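Local coordinates for probable aminotransferase (Pseudomonas aeruginosa, PDB 5YKR), which is a probable class-III aminotransferase with the fold of pyridoxal phosphate-dependent aminotransferases, carrying its cofactor covalently bound, at residues Thr230-Ala238 against Pro395-Arg405; Glu260-Pro268 against Thr380-Tyr388. All coordinates share one frame; numbering follows the deposited sequence.

Interaction 1. Residues Thr230-Ala238 against Pro395-Arg405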
loop_
_atom_site.group_PDB
_atom_site.type_symbol
_atom_site.label_atom_id
_atom_site.label_comp_id
_atom_site.label_asym_id
_atom_site.label_seq_id
_atom_site.Cartn_x
_atom_site.Cartn_y
_atom_site.Cartn_z
ATOM N N THR A 230 -7.689 18.222 -8.656
ATOM C CA THR A 230 -8.281 17.334 -9.658
ATOM C C THR A 230 -9.319 16.394 -9.128
ATOM O O THR A 230 -9.877 15.608 -9.884
ATOM C CB THR A 230 -7.208 16.479 -10.366
ATOM O OG1 THR A 230 -6.637 15.563 -9.431
ATOM C CG2 THR A 230 -6.128 17.368 -10.997
ATOM N N ASN A 231 -9.631 16.489 -7.839
ATOM C CA ASN A 231 -10.510 15.520 -7.200
ATOM C C ASN A 231 -11.824 16.111 -6.694
ATOM O O ASN A 231 -12.460 15.546 -5.805
ATOM C CB ASN A 231 -9.722 14.768 -6.135
ATOM C CG ASN A 231 -8.651 13.852 -6.712
ATOM O OD1 ASN A 231 -7.399 13.959 -6.397
ATOM N ND2 ASN A 231 -9.113 12.916 -7.468
ATOM N N VAL A 232 -12.224 17.226 -7.313
ATOM C CA VAL A 232 -13.545 17.838 -7.089
ATOM C C VAL A 232 -13.951 18.544 -8.371
ATOM O O VAL A 232 -14.275 19.742 -8.392
ATOM C CB VAL A 232 -13.522 18.738 -5.810
ATOM C CG1 VAL A 232 -12.534 19.907 -5.946
ATOM C CG2 VAL A 232 -14.912 19.175 -5.450
ATOM N N GLY A 233 -13.803 17.837 -9.488
ATOM C CA GLY A 233 -13.540 18.553 -10.716
ATOM C C GLY A 233 -12.164 19.216 -10.635
ATOM O O GLY A 233 -11.383 18.962 -9.693
ATOM N N MET A 234 -11.878 20.084 -11.583
ATOM C CA MET A 234 -10.580 20.744 -11.623
ATOM C C MET A 234 -10.616 22.156 -11.101
ATOM O O MET A 234 -11.435 22.934 -11.520
ATOM C CB MET A 234 -10.049 20.757 -13.046
ATOM C CG MET A 234 -9.606 19.398 -13.495
ATOM S SD MET A 234 -9.079 19.420 -15.248
ATOM C CE MET A 234 -8.553 17.747 -15.317
ATOM N N VAL A 235 -9.718 22.471 -10.177
ATOM C CA VAL A 235 -9.600 23.813 -9.603
ATOM C C VAL A 235 -8.211 24.346 -9.918
ATOM O O VAL A 235 -7.193 23.948 -9.293
ATOM C CB VAL A 235 -9.851 23.848 -8.075
ATOM C CG1 VAL A 235 -9.868 25.310 -7.616
ATOM C CG2 VAL A 235 -11.130 23.086 -7.706
ATOM N N PRO A 236 -8.121 25.231 -10.909
ATOM C CA PRO A 236 -6.811 25.788 -11.191
ATOM C C PRO A 236 -6.297 26.718 -10.108
ATOM O O PRO A 236 -7.098 27.391 -9.432
ATOM C CB PRO A 236 -7.072 26.640 -12.466
ATOM C CG PRO A 236 -8.359 26.180 -12.995
ATOM C CD PRO A 236 -9.153 25.711 -11.833
ATOM N N PRO A 237 -4.993 26.781 -9.899
ATOM C CA PRO A 237 -4.420 27.799 -9.030
ATOM C C PRO A 237 -4.598 29.190 -9.664
ATOM O O PRO A 237 -4.458 29.357 -10.876
ATOM C CB PRO A 237 -2.953 27.367 -8.928
ATOM C CG PRO A 237 -2.670 26.716 -10.235
ATOM C CD PRO A 237 -3.947 26.035 -10.644
ATOM N N ALA A 238 -4.966 30.159 -8.834
ATOM C CA ALA A 238 -5.112 31.521 -9.256
ATOM C C ALA A 238 -3.762 32.118 -9.608
ATOM O O ALA A 238 -2.711 31.649 -9.170
ATOM C CB ALA A 238 -5.741 32.354 -8.144
ATOM N N PRO A 395 -14.122 27.107 -10.984
ATOM C CA PRO A 395 -14.245 27.329 -9.549
ATOM C C PRO A 395 -13.028 28.013 -8.970
ATOM O O PRO A 395 -11.897 27.742 -9.403
ATOM C CB PRO A 395 -14.393 25.900 -8.995
ATOM C CG PRO A 395 -13.591 25.043 -9.959
ATOM C CD PRO A 395 -13.921 25.673 -11.312
ATOM N N ARG A 396 -13.226 28.860 -7.989
ATOM C CA ARG A 396 -12.103 29.530 -7.318
ATOM C C ARG A 396 -11.471 28.604 -6.264
ATOM O O ARG A 396 -10.364 28.824 -5.873
ATOM C CB ARG A 396 -12.579 30.808 -6.615
ATOM C CG ARG A 396 -12.929 31.916 -7.596
ATOM C CD ARG A 396 -13.439 33.122 -6.839
ATOM N NE ARG A 396 -14.823 32.844 -6.479
ATOM C CZ ARG A 396 -15.871 33.622 -6.765
ATOM N NH1 ARG A 396 -15.729 34.808 -7.365
ATOM N NH2 ARG A 396 -17.081 33.214 -6.407
ATOM N N ASN A 397 -12.251 27.638 -5.768
ATOM C CA ASN A 397 -11.788 26.741 -4.749
ATOM C C ASN A 397 -12.601 25.436 -4.767
ATOM O O ASN A 397 -13.595 25.313 -5.489
ATOM C CB ASN A 397 -11.782 27.425 -3.375
ATOM C CG ASN A 397 -13.132 28.033 -3.029
ATOM O OD1 ASN A 397 -14.160 27.352 -3.107
ATOM N ND2 ASN A 397 -13.128 29.322 -2.650
ATOM N N GLY A 398 -12.167 24.467 -3.955
ATOM C CA GLY A 398 -12.844 23.213 -3.891
ATOM C C GLY A 398 -14.263 23.301 -3.379
ATOM O O GLY A 398 -15.135 22.586 -3.861
ATOM N N GLY A 399 -14.505 24.183 -2.399
ATOM C CA GLY A 399 -15.848 24.311 -1.871
ATOM C C GLY A 399 -16.857 24.697 -2.955
ATOM O O GLY A 399 -17.970 24.172 -2.984
ATOM N N GLU A 400 -16.461 25.613 -3.840
ATOM C CA GLU A 400 -17.306 26.044 -4.974
ATOM C C GLU A 400 -17.555 24.906 -5.926
ATOM O O GLU A 400 -18.669 24.632 -6.392
ATOM C CB GLU A 400 -16.652 27.166 -5.757
ATOM C CG GLU A 400 -16.753 28.514 -5.136
ATOM C CD GLU A 400 -16.281 29.655 -6.028
ATOM O OE1 GLU A 400 -15.900 29.440 -7.218
ATOM O OE2 GLU A 400 -16.302 30.779 -5.507
ATOM N N ALA A 401 -16.470 24.237 -6.244
ATOM C CA ALA A 401 -16.510 23.128 -7.179
ATOM C C ALA A 401 -17.436 22.031 -6.747
ATOM O O ALA A 401 -18.108 21.409 -7.555
ATOM C CB ALA A 401 -15.117 22.601 -7.408
ATOM N N HIS A 402 -17.420 21.733 -5.437
ATOM C CA HIS A 402 -18.237 20.635 -4.897
ATOM C C HIS A 402 -19.726 20.750 -5.234
ATOM O O HIS A 402 -20.404 19.737 -5.460
ATOM C CB HIS A 402 -18.049 20.566 -3.396
ATOM C CG HIS A 402 -18.689 19.389 -2.741
ATOM N ND1 HIS A 402 -18.037 18.194 -2.527
ATOM C CD2 HIS A 402 -19.906 19.265 -2.184
ATOM C CE1 HIS A 402 -18.846 17.371 -1.883
ATOM N NE2 HIS A 402 -19.997 17.989 -1.690
ATOM N N HIS A 403 -20.223 21.979 -5.304
ATOM C CA HIS A 403 -21.657 22.196 -5.642
ATOM C C HIS A 403 -22.013 21.883 -7.078
ATOM O O HIS A 403 -23.216 21.703 -7.421
ATOM C CB HIS A 403 -22.038 23.641 -5.403
ATOM C CG HIS A 403 -21.965 24.028 -3.973
ATOM N ND1 HIS A 403 -22.935 23.640 -3.069
ATOM C CD2 HIS A 403 -21.085 24.793 -3.283
ATOM C CE1 HIS A 403 -22.626 24.117 -1.871
ATOM N NE2 HIS A 403 -21.529 24.846 -1.980
ATOM N N ALA A 404 -21.001 21.811 -7.922
ATOM C CA ALA A 404 -21.169 21.579 -9.377
ATOM C C ALA A 404 -21.005 20.121 -9.832
ATOM O O ALA A 404 -20.614 19.854 -11.016
ATOM C CB ALA A 404 -20.168 22.453 -10.075
ATOM N N ARG A 405 -21.273 19.222 -8.880
ATOM C CA ARG A 405 -21.244 17.787 -9.050
ATOM C C ARG A 405 -22.679 17.262 -8.784
ATOM O O ARG A 405 -23.424 17.839 -8.005
ATOM C CB ARG A 405 -20.155 17.147 -8.117
ATOM C CG ARG A 405 -18.687 17.591 -8.429
ATOM C CD ARG A 405 -18.112 17.073 -9.773
ATOM N NE ARG A 405 -18.177 15.625 -9.812
ATOM C CZ ARG A 405 -17.185 14.794 -9.464
ATOM N NH1 ARG A 405 -15.954 15.262 -9.120
ATOM N NH2 ARG A 405 -17.391 13.480 -9.505
HETATM O O HOH W 1 -13.903 13.471 -7.787
HETATM O O HOH W 2 -9.465 28.771 -9.889
#

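Interaction 2. Residues Glu260-Pro268 against Thr380-Tyr388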
loop_
_atom_site.group_PDB
_atom_site.type_symbol
_atom_site.label_atom_id
_atom_site.label_comp_id
_atom_site.label_asym_id
_atom_site.label_seq_id
_atom_site.Cartn_x
_atom_site.Cartn_y
_atom_site.Cartn_z
ATOM N N GLU A 260 1.512 15.036 -7.062
ATOM C CA GLU A 260 1.367 15.062 -8.508
ATOM C C GLU A 260 0.776 13.781 -9.058
ATOM O O GLU A 260 0.857 13.485 -10.260
ATOM C CB GLU A 260 2.703 15.359 -9.189
ATOM C CG GLU A 260 3.163 16.785 -8.849
ATOM C CD GLU A 260 3.299 17.671 -10.089
ATOM O OE1 GLU A 260 2.520 17.517 -11.078
ATOM O OE2 GLU A 260 4.163 18.594 -10.070
ATOM N N THR A 261 0.142 13.009 -8.174
ATOM C CA THR A 261 -0.414 11.709 -8.603
ATOM C C THR A 261 -1.346 11.807 -9.834
ATOM O O THR A 261 -1.410 10.886 -10.646
ATOM C CB THR A 261 -1.031 11.008 -7.390
ATOM O OG1 THR A 261 -0.001 10.750 -6.423
ATOM C CG2 THR A 261 -1.699 9.707 -7.757
ATOM N N HIS A 262 -2.126 12.895 -9.915
ATOM C CA HIS A 262 -2.889 13.243 -11.119
ATOM C C HIS A 262 -2.234 14.280 -11.996
ATOM O O HIS A 262 -2.323 14.171 -13.234
ATOM C CB HIS A 262 -4.304 13.668 -10.804
ATOM C CG HIS A 262 -5.224 12.563 -10.429
ATOM N ND1 HIS A 262 -6.441 12.800 -9.814
ATOM C CD2 HIS A 262 -5.192 11.236 -10.704
ATOM C CE1 HIS A 262 -7.083 11.651 -9.665
ATOM N NE2 HIS A 262 -6.351 10.680 -10.191
ATOM N N THR A 263 -1.642 15.319 -11.425
ATOM C CA THR A 263 -1.108 16.432 -12.209
ATOM C C THR A 263 0.151 16.066 -13.003
ATOM O O THR A 263 0.594 16.885 -13.813
ATOM C CB THR A 263 -0.914 17.675 -11.375
ATOM O OG1 THR A 263 -0.008 17.374 -10.309
ATOM C CG2 THR A 263 -2.263 18.173 -10.805
ATOM N N ILE A 264 0.638 14.824 -12.832
ATOM C CA ILE A 264 1.625 14.268 -13.757
ATOM C C ILE A 264 1.097 14.258 -15.207
ATOM O O ILE A 264 1.878 14.162 -16.172
ATOM C CB ILE A 264 2.069 12.876 -13.266
ATOM C CG1 ILE A 264 3.304 12.342 -14.005
ATOM C CG2 ILE A 264 0.912 11.890 -13.349
ATOM C CD1 ILE A 264 4.540 13.237 -13.903
ATOM N N SER A 265 -0.216 14.434 -15.401
ATOM C CA SER A 265 -0.755 14.693 -16.728
ATOM C C SER A 265 -0.192 15.933 -17.422
ATOM O O SER A 265 -0.305 16.036 -18.658
ATOM C CB SER A 265 -2.282 14.753 -16.681
ATOM O OG SER A 265 -2.714 15.914 -15.997
ATOM N N CYS A 266 0.384 16.872 -16.661
ATOM C CA CYS A 266 0.844 18.154 -17.202
ATOM C C CYS A 266 2.120 18.061 -18.007
ATOM O O CYS A 266 2.454 18.977 -18.777
ATOM C CB CYS A 266 1.020 19.119 -16.063
ATOM S SG CYS A 266 -0.554 19.560 -15.303
ATOM N N GLY A 267 2.891 16.983 -17.821
ATOM C CA GLY A 267 4.154 16.847 -18.545
ATOM C C GLY A 267 5.040 15.828 -17.880
ATOM O O GLY A 267 4.742 15.370 -16.770
ATOM N N PRO A 268 6.189 15.538 -18.512
ATOM C CA PRO A 268 7.043 14.487 -17.994
ATOM C C PRO A 268 7.700 14.795 -16.647
ATOM O O PRO A 268 8.185 13.879 -15.979
ATOM C CB PRO A 268 8.094 14.298 -19.089
ATOM C CG PRO A 268 8.003 15.482 -19.899
ATOM C CD PRO A 268 6.650 16.054 -19.803
ATOM N N THR A 380 -12.143 22.097 -18.544
ATOM C CA THR A 380 -10.754 22.446 -18.240
ATOM C C THR A 380 -9.814 21.316 -18.658
ATOM O O THR A 380 -10.183 20.163 -18.589
ATOM C CB THR A 380 -10.602 22.716 -16.731
ATOM O OG1 THR A 380 -11.483 23.796 -16.376
ATOM C CG2 THR A 380 -9.195 23.096 -16.338
ATOM N N ARG A 381 -8.593 21.660 -19.080
ATOM C CA ARG A 381 -7.571 20.663 -19.446
ATOM C C ARG A 381 -6.261 20.988 -18.727
ATOM O O ARG A 381 -5.837 22.152 -18.627
ATOM C CB ARG A 381 -7.356 20.638 -20.964
ATOM C CG ARG A 381 -6.252 19.665 -21.396
ATOM C CD ARG A 381 -6.183 19.489 -22.888
ATOM N NE ARG A 381 -5.643 20.677 -23.540
ATOM C CZ ARG A 381 -4.359 20.908 -23.752
ATOM N NH1 ARG A 381 -3.416 20.033 -23.345
ATOM N NH2 ARG A 381 -3.999 22.020 -24.398
ATOM N N ILE A 382 -5.626 19.941 -18.199
ATOM C CA ILE A 382 -4.252 19.999 -17.718
ATOM C C ILE A 382 -3.486 18.908 -18.449
ATOM O O ILE A 382 -3.560 17.720 -18.111
ATOM C CB ILE A 382 -4.106 19.885 -16.184
ATOM C CG1 ILE A 382 -4.986 18.849 -15.570
ATOM C CG2 ILE A 382 -4.364 21.232 -15.598
ATOM C CD1 ILE A 382 -4.495 18.495 -14.177
ATOM N N GLY A 383 -2.803 19.325 -19.520
ATOM C CA GLY A 383 -2.054 18.372 -20.311
ATOM C C GLY A 383 -2.930 17.305 -20.943
ATOM O O GLY A 383 -3.777 17.615 -21.771
ATOM N N ALA A 384 -2.724 16.056 -20.538
ATOM C CA ALA A 384 -3.442 14.903 -21.049
ATOM C C ALA A 384 -4.811 14.667 -20.432
ATOM O O ALA A 384 -5.526 13.737 -20.858
ATOM C CB ALA A 384 -2.601 13.661 -20.868
ATOM N N ARG A 385 -5.193 15.462 -19.409
ATOM C CA ARG A 385 -6.371 15.175 -18.607
ATOM C C ARG A 385 -7.398 16.301 -18.783
ATOM O O ARG A 385 -7.039 17.468 -18.645
ATOM C CB ARG A 385 -5.927 15.059 -17.123
ATOM C CG ARG A 385 -6.959 14.568 -16.147
ATOM C CD ARG A 385 -6.413 14.633 -14.730
ATOM N NE ARG A 385 -7.364 13.980 -13.838
ATOM C CZ ARG A 385 -7.372 12.652 -13.555
ATOM N NH1 ARG A 385 -6.446 11.835 -14.037
ATOM N NH2 ARG A 385 -8.365 12.154 -12.860
ATOM N N VAL A 386 -8.649 15.933 -19.118
ATOM C CA VAL A 386 -9.703 16.911 -19.447
ATOM C C VAL A 386 -10.935 16.636 -18.571
ATOM O O VAL A 386 -11.375 15.483 -18.485
ATOM C CB VAL A 386 -10.126 16.743 -20.932
ATOM C CG1 VAL A 386 -11.254 17.690 -21.338
ATOM C CG2 VAL A 386 -8.905 16.958 -21.843
ATOM N N GLU A 387 -11.494 17.684 -17.942
ATOM C CA GLU A 387 -12.687 17.461 -17.100
ATOM C C GLU A 387 -13.620 18.645 -17.187
ATOM O O GLU A 387 -13.177 19.787 -17.129
ATOM C CB GLU A 387 -12.247 17.222 -15.646
ATOM C CG GLU A 387 -13.383 16.947 -14.667
ATOM C CD GLU A 387 -12.976 16.112 -13.460
ATOM O OE1 GLU A 387 -11.740 15.955 -13.236
ATOM O OE2 GLU A 387 -13.896 15.664 -12.703
ATOM N N TYR A 388 -14.914 18.329 -17.213
ATOM C CA TYR A 388 -15.936 19.356 -17.143
ATOM C C TYR A 388 -16.651 19.361 -15.756
ATOM O O TYR A 388 -16.560 18.392 -14.963
ATOM C CB TYR A 388 -16.922 19.268 -18.290
ATOM C CG TYR A 388 -17.491 17.908 -18.550
ATOM C CD1 TYR A 388 -18.697 17.490 -17.933
ATOM C CD2 TYR A 388 -16.874 17.029 -19.430
ATOM C CE1 TYR A 388 -19.204 16.230 -18.163
ATOM C CE2 TYR A 388 -17.414 15.777 -19.688
ATOM C CZ TYR A 388 -18.593 15.410 -19.083
ATOM O OH TYR A 388 -19.157 14.190 -19.273
HETATM O O HOH W 3 -3.663 12.303 -14.637
#

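Interaction 1. Residues Thr230-Ala238 against Pro395-Arg405
Pro395 O accepts from a water at 2.7 Å (HOH 2 O), and the same water donates to Pro236 O, bridging two backbones that make no direct hydrogen bond. The protein is probably a class-III aminotransferase, with the fold type I of pyridoxal phosphate-dependent enzymes: the loop between strand 220-225 and helix 241-251 is covered by helix 398-402 and the type I turn His402-Arg405. Two valines fill the interface. Val235 packs across Pro395: CG1, anti to the backbone N (chi1 -173°), comes to 3.7 Å from Asn397 CA, while CG2 sits 3.9 Å from Pro395 CG and meets Ala401 CB. Val232 turns CG2 onto the helix backbone, 3.6 Å from His402 N, with CG1 over Gly398. Within 395-405, Asn397 is the N-cap of helix 398-402, its OD1 accepting from Glu400 N, while Arg396 brings NE and NH2 side-on to Glu400 OE2 and its backbone N to OE1. At the far end Arg405, bent at chi2 and chi3, is bound to Glu410 and Phe427 O, and its NH1 reaches Asn231 O through a water, weakly on the Asn231 side. Packing is tight at Val232 O, a buried carbonyl oxygen without a hydrogen-bond partner in the model, which lies 3.1 Å from Ala401 CB.

Interaction 2. Residues Glu260-Pro268 against Thr380-Tyr388
A beta hairpin of the three-stranded antiparallel sheet near the C terminus pushes its turn against the 3-10 segment 264-266, in the loop that follows strand 255-259 of the large seven-stranded sheet. Ser265 holds the turn twice. Ser265 O accepts from Ala384 N at 3.1 Å, nearly straight (163°) though from above the carbonyl plane, and also takes a CA-H contact from Gly383. Ser265 OG, placed between backbone N and carbonyl carbon (chi1 70°), donates to Ile382 O at 2.9 Å. Arg385 N reaches that oxygen from the opposite face of the carbonyl plane, so Ile382 O is gripped from both faces. Beside these bonds the Ile382 side chain packs on the loop: CB lies 3.7 Å from Cys266 SG, and CD1 touches Ser265 OG and, more loosely, Thr263 CG2. Across the hairpin the extended Arg385 lays its guanidinium flat on the His262 ring, centres 3.8 Å apart and planes 18° from parallel, with NH2 over the ring centre. A water joins Arg385 NH1 to His262 O, and Ser85 OG bonds NH1 as well; these help fix the guanidinium's rotation. His262 ND1 is probably hydrogen-bonded to Thr230 OG1. Ile382 and Arg385 bond to each other N to O in both directions, closing a type II' turn with Gly383 at its first corner, as in classic two-residue beta hairpins.

How the interactions relate
From the N terminus, the chain leaves strand 220-225 into 230-238, passes helix 241-251 and strand 255-259, and enters 260-268; both loops thus follow neighbouring parallel strands of the large sheet. Much later come the hairpin 380-388 and then 395-405. The hairpin returns to 260-268, closing the inner loop of interaction 2, and 395-405 returns to 230-238, closing the outer one, so interaction 2 is nested inside interaction 1. Their centres are about 15 Å apart, yet they touch: Gly233 CA lies 3.5 Å from Glu387 OE2, and Met234 packs on the hairpin. Together they tie the large sheet's loops to the C-terminal part, where Asn231 OD1 makes a weak hydrogen bond to O3 of the modified residue LLP at position 286.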